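Local atomic coordinates of dTDP-glucose 4,6-dehydratase (PDB entry 5U4Q), a protein that binds NAD and probably acts as a dehydratase on a nucleotide-linked sugar, as dTDP-glucose 4,6-dehydratases do. Residues A12-F17 with W188-M193; R81-A86 with H123-S128; S130-L135 with G178-T183. All coordinates share one frame; numbering follows the deposited sequence. Where two conformers were deposited one is given.

Contact 1: A12-F17 with W188-M193; sequences AGFIGF and WGRPDM. With NAD (nicotinamide-adenine-dinucleotide), chain C.
Ile15 N donates a hydrogen bond to NAD O1N at 2.8 Å, nearly straight at 169°, right beside Phe14, whose ring meets 188-193. Phe14 N does the same for O1A on the other phosphate at 3.0 Å. Both amides belong to the first turn of helix 14-25, with Gly13 as its N-cap, so the positive end of the helix would be expected to favour the negative charge. This is the glycine-rich turn of a Rossmann fold. From 188-193, Arg190 NH1 reaches NAD O2N at 3.0 Å. CG of Arg190 sits between the backbone N and the carbonyl carbon (chi1 45°), and the chain bends at chi3, turning NH1 to the phosphate. The other side of the guanidinium is gripped side-on by Asp192: NE meets OD1 at 3.1 Å in a salt bridge, NH2 meets OD2, and each oxygen offers its syn lone pair. NH2 also bonds Ala89 O. Beside the pyrophosphate site, Gly189 CA lies over the centre of the Phe14 ring, 3.5 Å from the centroid, as a CH-pi contact. Further out, the edge of Phe17 points at the face of Trp188 in an edge-to-face pair, with CE2 3.6 Å from Trp188 CD1. Arg48 of helix 42-50 ties the segments together by bonding Ala12 O, Trp188 O and Gly189 O; Val184 of strand 176-185 packs on Phe14 and Ile15, while Trp330 and Tyr334 at the C-terminal end of the chain meet Trp188.

Contact 2: R81-A86 with H123-S128; sequences RVIHLA and HLVYAS. With NAD (nicotinamide-adenine-dinucleotide), chain C.
Val82 and Leu124 lie opposite each other on two parallel strands, 81-84 and 123-128, whose axes come within 4.6 Å and run only 4° apart. Four backbone bonds zip them together: Val82 N to His123 O (3.0 Å), Val125 N to Val82 O (2.9 Å), His84 N to Val125 O (2.8 Å) and Ala127 N to His84 O, the last more bent than the others. On one face of the sheet Val82 CG1 presses on Leu124 CD1 at 3.5 Å, and further along His84 and Tyr126 meet through their CB atoms. The rings then part: His84 sends ND1 to Thr9 OG1, whereas Tyr126, with CG between the backbone N and the carbonyl carbon (chi1 63°), swings its ring off to an edge-to-face meeting with Tyr109. That tyrosine belongs to helix 98-118, which links the two strands in a beta-alpha-beta crossover of the Rossmann fold and packs on this face through Leu124 and His84. On the opposite face Ile83 CD1 folds back onto Val125 CG1, tight at 3.4 Å. At the C-terminal ends the pair opens onto the cofactor. Leu85 O accepts a bond from O3D of the nicotinamide ribose of NAD at 2.8 Å, and Ala127 CB stands 3.4 Å from that same O3D, while Leu85 CD2 rests on Ala127 CB.

Contact 3: S130-L135 with G178-T183; sequences SSVYGL and GLRFFT. With NAD (nicotinamide-adenine-dinucleotide), chain C.
Arg180 and Tyr133 each start with CG anti to the carbonyl carbon (chi1 -68° and -67°); the arginine then runs extended to NE, and the two side chains cross at about a right angle. They join two elements of a Rossmann fold: the 3-10 turn 130-133, just beyond the C-terminal end of strand 123-129, and strand 176-185, the next strand in the sheet. Arg180 NH1 donates to Tyr133 OH at 3.0 Å, and that oxygen lies almost exactly in the guanidinium plane, while the ring stands nearly upright to it, 86° away. Val132 CG2 sits over one face of the guanidinium, offset toward the rim, 3.5 Å from Arg180 NE. The group has further support, since Arg180 NH2 makes a salt bridge with Glu162 and Tyr133 OH also bonds Asn262, which probably limits rotation of the guanidinium. Nearer the cofactor the backbones join: Ser130 N donates to Phe181 O at 2.8 Å, from a position tilted out of the carbonyl plane. Ser130 CB then rides over the centre of the Phe182 ring, 3.3 Å from its centroid in a CH-pi contact, and Tyr133 CE2 approaches Phe182 CZ. A water bridges Ser130 and Phe182, bonded to Ser130 OG and donating to Phe182 O at 2.9 Å. The strand side borders the nicotinamide, whose C4N is the carbon that takes up hydride in NAD-dependent enzymes: Phe181 CB is 3.3 Å from NAD C5N, and Phe182 O comes within 3.0 Å of NAD C4N.

How the contacts relate
All three contacts line one NAD site in the Rossmann part of the chain, with about 15 to 18 Å between centres. Contacts 2 and 3 follow one another along the chain and share the parallel sheet: strands 123-129 and 176-185 are neighbours, with probable backbone bonds from Ser128 N to Leu179 O and from Leu179 N to Tyr126 O. Both contacts are nested inside the loop that contact 1 closes between helix 14-25 and the loop before helix 194-203. Contact 1 also touches contact 2, where Gly16 packs on Leu85. Together they span the cofactor: contact 1 takes mainly the pyrophosphate, contact 2 the nicotinamide ribose and, through Ala86, the adenosine side, contact 3 the nicotinamide ring.

Contact 1: A12-F17 with W188-M193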
# COMPACT_ATOMS: atom_id res chain seq x y z
N ALA A 12 7.88 -19.58 -12.22
CA ALA A 12 7.20 -20.26 -13.35
C ALA A 12 6.51 -19.26 -14.26
O ALA A 12 5.95 -19.66 -15.30
CB ALA A 12 6.18 -21.27 -12.85
N GLY A 13 6.56 -17.98 -13.87
CA GLY A 13 5.99 -16.91 -14.67
C GLY A 13 6.97 -16.40 -15.69
O GLY A 13 8.08 -16.83 -15.77
N PHE A 14 6.52 -15.43 -16.49
CA PHE A 14 7.31 -14.89 -17.59
C PHE A 14 8.65 -14.32 -17.19
O PHE A 14 9.69 -14.83 -17.58
CB PHE A 14 6.45 -13.83 -18.31
CG PHE A 14 7.14 -13.06 -19.41
CD1 PHE A 14 8.12 -13.61 -20.22
CD2 PHE A 14 6.69 -11.77 -19.72
CE1 PHE A 14 8.68 -12.88 -21.26
CE2 PHE A 14 7.25 -11.04 -20.75
CZ PHE A 14 8.24 -11.59 -21.52
N ILE A 15 8.63 -13.25 -16.42
CA ILE A 15 9.88 -12.59 -16.08
C ILE A 15 10.72 -13.48 -15.15
O ILE A 15 11.91 -13.63 -15.37
CB ILE A 15 9.62 -11.18 -15.49
CG1 ILE A 15 8.85 -10.35 -16.52
CG2 ILE A 15 10.94 -10.51 -15.14
CD1 ILE A 15 8.51 -8.97 -16.04
N GLY A 16 10.09 -14.07 -14.13
CA GLY A 16 10.83 -14.93 -13.18
C GLY A 16 11.53 -16.09 -13.82
O GLY A 16 12.67 -16.41 -13.46
N PHE A 17 10.88 -16.71 -14.81
CA PHE A 17 11.53 -17.81 -15.53
C PHE A 17 12.84 -17.31 -16.15
O PHE A 17 13.91 -17.91 -16.00
CB PHE A 17 10.62 -18.37 -16.63
CG PHE A 17 11.37 -19.08 -17.70
CD1 PHE A 17 12.00 -20.30 -17.45
CD2 PHE A 17 11.48 -18.54 -18.97
CE1 PHE A 17 12.71 -20.94 -18.43
CE2 PHE A 17 12.18 -19.19 -19.96
CZ PHE A 17 12.81 -20.39 -19.69
N TRP A 188 8.18 -16.95 -24.29
CA TRP A 188 7.65 -17.41 -23.01
C TRP A 188 6.88 -16.30 -22.28
O TRP A 188 6.73 -16.35 -21.05
CB TRP A 188 8.76 -17.99 -22.10
CG TRP A 188 9.55 -19.05 -22.77
CD1 TRP A 188 10.79 -18.94 -23.30
CD2 TRP A 188 9.14 -20.40 -22.97
NE1 TRP A 188 11.19 -20.16 -23.84
CE2 TRP A 188 10.18 -21.06 -23.66
CE3 TRP A 188 7.96 -21.11 -22.68
CZ2 TRP A 188 10.10 -22.42 -24.04
CZ3 TRP A 188 7.87 -22.47 -23.07
CH2 TRP A 188 8.94 -23.09 -23.75
N GLY A 189 6.37 -15.31 -23.05
CA GLY A 189 5.58 -14.23 -22.51
C GLY A 189 4.26 -14.66 -21.91
O GLY A 189 3.95 -15.86 -21.83
N ARG A 190 3.49 -13.68 -21.47
CA ARG A 190 2.18 -14.00 -20.91
C ARG A 190 1.06 -13.76 -21.93
O ARG A 190 1.06 -12.73 -22.64
CB ARG A 190 1.98 -13.30 -19.58
CG ARG A 190 2.37 -11.87 -19.59
CD ARG A 190 2.48 -11.33 -18.19
NE ARG A 190 1.19 -11.27 -17.55
CZ ARG A 190 0.94 -10.56 -16.45
NH1 ARG A 190 1.90 -9.83 -15.87
NH2 ARG A 190 -0.28 -10.56 -15.94
N PRO A 191 0.11 -14.71 -22.03
CA PRO A 191 -0.93 -14.61 -23.07
C PRO A 191 -1.86 -13.41 -23.01
O PRO A 191 -2.48 -13.08 -24.03
CB PRO A 191 -1.74 -15.91 -22.92
CG PRO A 191 -1.27 -16.56 -21.67
CD PRO A 191 0.06 -15.99 -21.30
N ASP A 192 -1.96 -12.79 -21.84
CA ASP A 192 -2.85 -11.64 -21.63
C ASP A 192 -2.21 -10.28 -21.88
O ASP A 192 -2.86 -9.26 -21.66
CB ASP A 192 -3.40 -11.66 -20.18
CG ASP A 192 -2.30 -11.50 -19.14
OD1 ASP A 192 -1.22 -12.12 -19.33
OD2 ASP A 192 -2.48 -10.75 -18.15
N MSE A 193 -0.96 -10.26 -22.34
CA MSE A 193 -0.27 -8.99 -22.55
C MSE A 193 0.61 -8.94 -23.76
O MSE A 193 1.01 -9.97 -24.31
CB MSE A 193 0.66 -8.70 -21.36
CG MSE A 193 -0.07 -8.76 -20.03
SE MSE A 193 0.96 -7.89 -18.60
CE MSE A 193 -0.55 -7.62 -17.37
PA NAD C . 3.38 -13.74 -14.59
O1A NAD C . 3.79 -14.44 -15.83
O2A NAD C . 1.94 -13.75 -14.14
O5B NAD C . 4.34 -14.26 -13.40
C5B NAD C . 4.06 -14.09 -12.01
C4B NAD C . 4.10 -15.47 -11.36
O4B NAD C . 3.76 -15.23 -9.98
C3B NAD C . 3.09 -16.45 -11.94
O3B NAD C . 3.68 -17.63 -12.52
C2B NAD C . 2.19 -16.74 -10.74
O2B NAD C . 1.75 -18.11 -10.68
C1B NAD C . 3.01 -16.32 -9.52
N9A NAD C . 2.18 -15.93 -8.37
C8A NAD C . 1.16 -15.05 -8.36
N7A NAD C . 0.63 -14.96 -7.14
C5A NAD C . 1.33 -15.78 -6.34
C6A NAD C . 1.26 -16.19 -4.92
N6A NAD C . 0.35 -15.68 -4.09
N1A NAD C . 2.16 -17.08 -4.51
C2A NAD C . 3.09 -17.62 -5.31
N3A NAD C . 3.20 -17.32 -6.62
C4A NAD C . 2.34 -16.41 -7.15
O3 NAD C . 3.74 -12.16 -14.66
PN NAD C . 5.14 -11.45 -15.03
O1N NAD C . 6.26 -12.40 -15.12
O2N NAD C . 4.77 -10.50 -16.17
O5D NAD C . 5.28 -10.55 -13.73
C5D NAD C . 6.40 -10.55 -12.85
C4D NAD C . 6.28 -9.29 -12.00
O4D NAD C . 6.55 -8.13 -12.82
C3D NAD C . 4.95 -9.02 -11.32
O3D NAD C . 5.23 -8.50 -10.01
C2D NAD C . 4.32 -7.91 -12.13
O2D NAD C . 3.45 -7.05 -11.36
C1D NAD C . 5.52 -7.16 -12.65
N1N NAD C . 5.26 -6.50 -13.95
C2N NAD C . 5.30 -7.15 -15.13
C3N NAD C . 5.05 -6.49 -16.34
C7N NAD C . 5.07 -7.16 -17.72
O7N NAD C . 5.00 -6.46 -18.74
N7N NAD C . 5.11 -8.50 -17.89
C4N NAD C . 4.73 -5.15 -16.31
C5N NAD C . 4.69 -4.49 -15.09
C6N NAD C . 4.93 -5.18 -13.91

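Contact 2: R81-A86 with H123-S128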
# COMPACT_ATOMS: atom_id res chain seq x y z
N ARG A 81 20.50 -13.32 -1.84
CA ARG A 81 19.71 -12.27 -2.45
C ARG A 81 18.34 -12.79 -2.85
O ARG A 81 18.14 -13.99 -3.01
CB ARG A 81 20.44 -11.72 -3.67
CG ARG A 81 21.78 -11.09 -3.25
CD ARG A 81 22.49 -10.34 -4.32
NE ARG A 81 23.84 -10.08 -3.86
CZ ARG A 81 24.87 -9.78 -4.64
NH1 ARG A 81 24.74 -9.74 -5.98
NH2 ARG A 81 26.05 -9.57 -4.09
N VAL A 82 17.39 -11.87 -3.02
CA VAL A 82 16.04 -12.24 -3.40
C VAL A 82 15.61 -11.33 -4.53
O VAL A 82 15.83 -10.13 -4.47
CB VAL A 82 15.07 -12.06 -2.22
CG1 VAL A 82 13.62 -12.27 -2.64
CG2 VAL A 82 15.45 -12.98 -1.06
N ILE A 83 15.02 -11.94 -5.57
CA ILE A 83 14.37 -11.20 -6.67
C ILE A 83 12.90 -11.59 -6.61
O ILE A 83 12.52 -12.75 -6.87
CB ILE A 83 15.02 -11.40 -8.06
CG1 ILE A 83 14.22 -10.69 -9.15
CG2 ILE A 83 15.16 -12.85 -8.42
CD1 ILE A 83 14.12 -9.19 -9.04
N HIS A 84 12.07 -10.65 -6.16
CA HIS A 84 10.66 -10.91 -5.94
C HIS A 84 9.84 -10.40 -7.10
O HIS A 84 9.71 -9.18 -7.32
CB HIS A 84 10.23 -10.27 -4.61
CG HIS A 84 8.77 -10.39 -4.34
ND1 HIS A 84 8.11 -11.60 -4.37
CD2 HIS A 84 7.84 -9.45 -4.06
CE1 HIS A 84 6.83 -11.39 -4.12
NE2 HIS A 84 6.64 -10.10 -3.94
N LEU A 85 9.25 -11.35 -7.81
CA LEU A 85 8.44 -11.07 -9.00
C LEU A 85 7.00 -11.59 -8.89
O LEU A 85 6.12 -11.13 -9.59
CB LEU A 85 9.12 -11.65 -10.24
CG LEU A 85 10.51 -11.08 -10.52
CD1 LEU A 85 11.30 -11.96 -11.48
CD2 LEU A 85 10.46 -9.64 -11.01
N ALA A 86 6.75 -12.54 -7.99
CA ALA A 86 5.41 -13.10 -7.82
C ALA A 86 4.42 -12.03 -7.36
O ALA A 86 4.69 -11.31 -6.40
CB ALA A 86 5.43 -14.25 -6.84
N HIS A 123 20.37 -8.33 -0.30
CA HIS A 123 19.74 -7.43 -1.26
C HIS A 123 18.41 -8.02 -1.70
O HIS A 123 18.35 -9.20 -2.09
CB HIS A 123 20.62 -7.20 -2.49
CG HIS A 123 20.16 -6.08 -3.38
ND1 HIS A 123 20.64 -5.91 -4.66
CD2 HIS A 123 19.30 -5.05 -3.16
CE1 HIS A 123 20.09 -4.82 -5.18
NE2 HIS A 123 19.26 -4.30 -4.30
N LEU A 124 17.36 -7.21 -1.61
CA LEU A 124 16.03 -7.57 -2.10
C LEU A 124 15.70 -6.65 -3.26
O LEU A 124 15.64 -5.43 -3.09
CB LEU A 124 14.96 -7.33 -1.05
CG LEU A 124 13.50 -7.44 -1.53
CD1 LEU A 124 13.16 -8.84 -2.03
CD2 LEU A 124 12.58 -7.00 -0.40
N VAL A 125 15.50 -7.25 -4.43
CA VAL A 125 15.06 -6.55 -5.62
C VAL A 125 13.62 -6.99 -5.83
O VAL A 125 13.32 -8.18 -5.70
CB VAL A 125 15.92 -6.88 -6.85
CG1 VAL A 125 15.39 -6.17 -8.10
CG2 VAL A 125 17.36 -6.46 -6.61
N TYR A 126 12.72 -6.05 -6.14
CA TYR A 126 11.31 -6.42 -6.22
C TYR A 126 10.63 -5.65 -7.32
O TYR A 126 11.04 -4.54 -7.66
CB TYR A 126 10.58 -6.24 -4.85
CG TYR A 126 10.56 -4.81 -4.39
CD1 TYR A 126 11.66 -4.26 -3.75
CD2 TYR A 126 9.46 -3.98 -4.64
CE1 TYR A 126 11.68 -2.92 -3.37
CE2 TYR A 126 9.47 -2.64 -4.24
CZ TYR A 126 10.59 -2.11 -3.64
OH TYR A 126 10.61 -0.78 -3.29
N ALA A 127 9.58 -6.26 -7.86
CA ALA A 127 8.82 -5.65 -8.94
C ALA A 127 7.81 -4.64 -8.43
O ALA A 127 6.94 -4.96 -7.61
CB ALA A 127 8.09 -6.74 -9.72
N SER A 128 7.92 -3.42 -8.91
CA SER A 128 6.89 -2.40 -8.78
C SER A 128 6.25 -2.26 -10.17
O SER A 128 6.29 -3.20 -10.99
CB SER A 128 7.44 -1.10 -8.23
OG SER A 128 6.40 -0.16 -7.99
PA NAD C . 3.38 -13.74 -14.59
O1A NAD C . 3.79 -14.44 -15.83
O2A NAD C . 1.94 -13.75 -14.14
O5B NAD C . 4.34 -14.26 -13.40
C5B NAD C . 4.06 -14.09 -12.01
C4B NAD C . 4.10 -15.47 -11.36
O4B NAD C . 3.76 -15.23 -9.98
C3B NAD C . 3.09 -16.45 -11.94
O3B NAD C . 3.68 -17.63 -12.52
C2B NAD C . 2.19 -16.74 -10.74
O2B NAD C . 1.75 -18.11 -10.68
C1B NAD C . 3.01 -16.32 -9.52
N9A NAD C . 2.18 -15.93 -8.37
C8A NAD C . 1.16 -15.05 -8.36
N7A NAD C . 0.63 -14.96 -7.14
C5A NAD C . 1.33 -15.78 -6.34
C6A NAD C . 1.26 -16.19 -4.92
N6A NAD C . 0.35 -15.68 -4.09
N1A NAD C . 2.16 -17.08 -4.51
C2A NAD C . 3.09 -17.62 -5.31
N3A NAD C . 3.20 -17.32 -6.62
C4A NAD C . 2.34 -16.41 -7.15
O3 NAD C . 3.74 -12.16 -14.66
PN NAD C . 5.14 -11.45 -15.03
O1N NAD C . 6.26 -12.40 -15.12
O2N NAD C . 4.77 -10.50 -16.17
O5D NAD C . 5.28 -10.55 -13.73
C5D NAD C . 6.40 -10.55 -12.85
C4D NAD C . 6.28 -9.29 -12.00
O4D NAD C . 6.55 -8.13 -12.82
C3D NAD C . 4.95 -9.02 -11.32
O3D NAD C . 5.23 -8.50 -10.01
C2D NAD C . 4.32 -7.91 -12.13
O2D NAD C . 3.45 -7.05 -11.36
C1D NAD C . 5.52 -7.16 -12.65
N1N NAD C . 5.26 -6.50 -13.95
C2N NAD C . 5.30 -7.15 -15.13
C3N NAD C . 5.05 -6.49 -16.34
C7N NAD C . 5.07 -7.16 -17.72
O7N NAD C . 5.00 -6.46 -18.74
N7N NAD C . 5.11 -8.50 -17.89
C4N NAD C . 4.73 -5.15 -16.31
C5N NAD C . 4.69 -4.49 -15.09
C6N NAD C . 4.93 -5.18 -13.91

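Contact 3: S130-L135 with G178-T183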
# COMPACT_ATOMS: atom_id res chain seq x y z
N SER A 130 4.80 0.78 -13.38
CA SER A 130 4.51 2.12 -13.88
C SER A 130 3.09 2.59 -13.52
O SER A 130 2.79 3.79 -13.61
CB SER A 130 4.65 2.15 -15.40
OG SER A 130 3.69 1.33 -16.04
N SER A 131 2.21 1.66 -13.15
CA SER A 131 0.86 2.07 -12.77
C SER A 131 0.85 3.00 -11.54
O SER A 131 -0.14 3.71 -11.29
CB SER A 131 -0.03 0.84 -12.52
OG SER A 131 0.43 0.10 -11.40
N VAL A 132 1.93 3.02 -10.75
CA VAL A 132 1.97 3.91 -9.57
C VAL A 132 1.85 5.38 -9.97
O VAL A 132 1.46 6.20 -9.15
CB VAL A 132 3.21 3.71 -8.66
CG1 VAL A 132 3.24 2.29 -8.13
CG2 VAL A 132 4.52 4.07 -9.37
N TYR A 133 2.18 5.69 -11.23
CA TYR A 133 2.10 7.10 -11.72
C TYR A 133 0.67 7.60 -11.72
O TYR A 133 0.46 8.80 -11.71
CB TYR A 133 2.85 7.29 -13.06
CG TYR A 133 4.36 7.11 -12.85
CD1 TYR A 133 5.08 8.02 -12.10
CD2 TYR A 133 5.06 6.00 -13.37
CE1 TYR A 133 6.42 7.88 -11.87
CE2 TYR A 133 6.41 5.84 -13.15
CZ TYR A 133 7.09 6.77 -12.40
OH TYR A 133 8.42 6.65 -12.14
N GLY A 134 -0.30 6.69 -11.71
CA GLY A 134 -1.72 7.06 -11.52
C GLY A 134 -2.23 8.22 -12.35
O GLY A 134 -2.16 8.18 -13.55
N LEU A 135 -2.73 9.24 -11.67
CA LEU A 135 -3.32 10.41 -12.34
C LEU A 135 -2.29 11.39 -12.89
O LEU A 135 -2.67 12.39 -13.51
CB LEU A 135 -4.26 11.15 -11.38
CG LEU A 135 -5.57 10.45 -10.97
CD1 LEU A 135 -6.26 11.24 -9.87
CD2 LEU A 135 -6.48 10.26 -12.17
N GLY A 178 13.43 -1.35 -5.78
CA GLY A 178 12.19 -1.58 -6.50
C GLY A 178 12.34 -1.17 -7.96
O GLY A 178 13.00 -0.18 -8.28
N LEU A 179 11.71 -1.92 -8.84
CA LEU A 179 11.80 -1.67 -10.29
C LEU A 179 10.40 -1.45 -10.85
O LEU A 179 9.57 -2.35 -10.81
CB LEU A 179 12.46 -2.84 -10.98
CG LEU A 179 13.90 -3.13 -10.57
CD1 LEU A 179 14.38 -4.41 -11.23
CD2 LEU A 179 14.83 -1.98 -10.91
N ARG A 180 10.12 -0.24 -11.33
CA ARG A 180 8.85 0.12 -11.92
C ARG A 180 8.84 -0.30 -13.37
O ARG A 180 9.37 0.39 -14.24
CB ARG A 180 8.55 1.63 -11.78
CG ARG A 180 8.30 2.05 -10.35
CD ARG A 180 8.14 3.56 -10.21
NE ARG A 180 7.98 3.94 -8.81
CZ ARG A 180 7.98 5.20 -8.38
NH1 ARG A 180 8.14 6.18 -9.24
NH2 ARG A 180 7.83 5.47 -7.10
N PHE A 181 8.26 -1.48 -13.60
CA PHE A 181 8.15 -2.06 -14.94
C PHE A 181 7.02 -1.39 -15.72
O PHE A 181 6.01 -0.97 -15.16
CB PHE A 181 7.84 -3.55 -14.84
CG PHE A 181 9.01 -4.40 -14.38
CD1 PHE A 181 10.00 -4.80 -15.27
CD2 PHE A 181 9.12 -4.81 -13.07
CE1 PHE A 181 11.06 -5.59 -14.85
CE2 PHE A 181 10.16 -5.61 -12.64
CZ PHE A 181 11.15 -6.00 -13.53
N PHE A 182 7.22 -1.30 -17.03
CA PHE A 182 6.23 -0.76 -17.96
C PHE A 182 5.60 -1.99 -18.67
O PHE A 182 4.79 -2.68 -18.05
CB PHE A 182 6.90 0.30 -18.85
CG PHE A 182 7.11 1.60 -18.11
CD1 PHE A 182 8.03 1.69 -17.07
CD2 PHE A 182 6.30 2.71 -18.40
CE1 PHE A 182 8.17 2.87 -16.36
CE2 PHE A 182 6.44 3.89 -17.70
CZ PHE A 182 7.36 3.97 -16.66
N THR A 183 5.94 -2.27 -19.91
CA THR A 183 5.49 -3.51 -20.55
C THR A 183 6.72 -4.27 -21.06
O THR A 183 7.62 -3.71 -21.67
CB THR A 183 4.54 -3.18 -21.69
OG1 THR A 183 3.39 -2.50 -21.14
CG2 THR A 183 4.08 -4.43 -22.43
PA NAD C . 3.38 -13.74 -14.59
O1A NAD C . 3.79 -14.44 -15.83
O2A NAD C . 1.94 -13.75 -14.14
O5B NAD C . 4.34 -14.26 -13.40
C5B NAD C . 4.06 -14.09 -12.01
C4B NAD C . 4.10 -15.47 -11.36
O4B NAD C . 3.76 -15.23 -9.98
C3B NAD C . 3.09 -16.45 -11.94
O3B NAD C . 3.68 -17.63 -12.52
C2B NAD C . 2.19 -16.74 -10.74
O2B NAD C . 1.75 -18.11 -10.68
C1B NAD C . 3.01 -16.32 -9.52
N9A NAD C . 2.18 -15.93 -8.37
C8A NAD C . 1.16 -15.05 -8.36
N7A NAD C . 0.63 -14.96 -7.14
C5A NAD C . 1.33 -15.78 -6.34
C6A NAD C . 1.26 -16.19 -4.92
N6A NAD C . 0.35 -15.68 -4.09
N1A NAD C . 2.16 -17.08 -4.51
C2A NAD C . 3.09 -17.62 -5.31
N3A NAD C . 3.20 -17.32 -6.62
C4A NAD C . 2.34 -16.41 -7.15
O3 NAD C . 3.74 -12.16 -14.66
PN NAD C . 5.14 -11.45 -15.03
O1N NAD C . 6.26 -12.40 -15.12
O2N NAD C . 4.77 -10.50 -16.17
O5D NAD C . 5.28 -10.55 -13.73
C5D NAD C . 6.40 -10.55 -12.85
C4D NAD C . 6.28 -9.29 -12.00
O4D NAD C . 6.55 -8.13 -12.82
C3D NAD C . 4.95 -9.02 -11.32
O3D NAD C . 5.23 -8.50 -10.01
C2D NAD C . 4.32 -7.91 -12.13
O2D NAD C . 3.45 -7.05 -11.36
C1D NAD C . 5.52 -7.16 -12.65
N1N NAD C . 5.26 -6.50 -13.95
C2N NAD C . 5.30 -7.15 -15.13
C3N NAD C . 5.05 -6.49 -16.34
C7N NAD C . 5.07 -7.16 -17.72
O7N NAD C . 5.00 -6.46 -18.74
N7N NAD C . 5.11 -8.50 -17.89
C4N NAD C . 4.73 -5.15 -16.31
C5N NAD C . 4.69 -4.49 -15.09
C6N NAD C . 4.93 -5.18 -13.91
O HOH W 1 3.12 -1.59 -15.89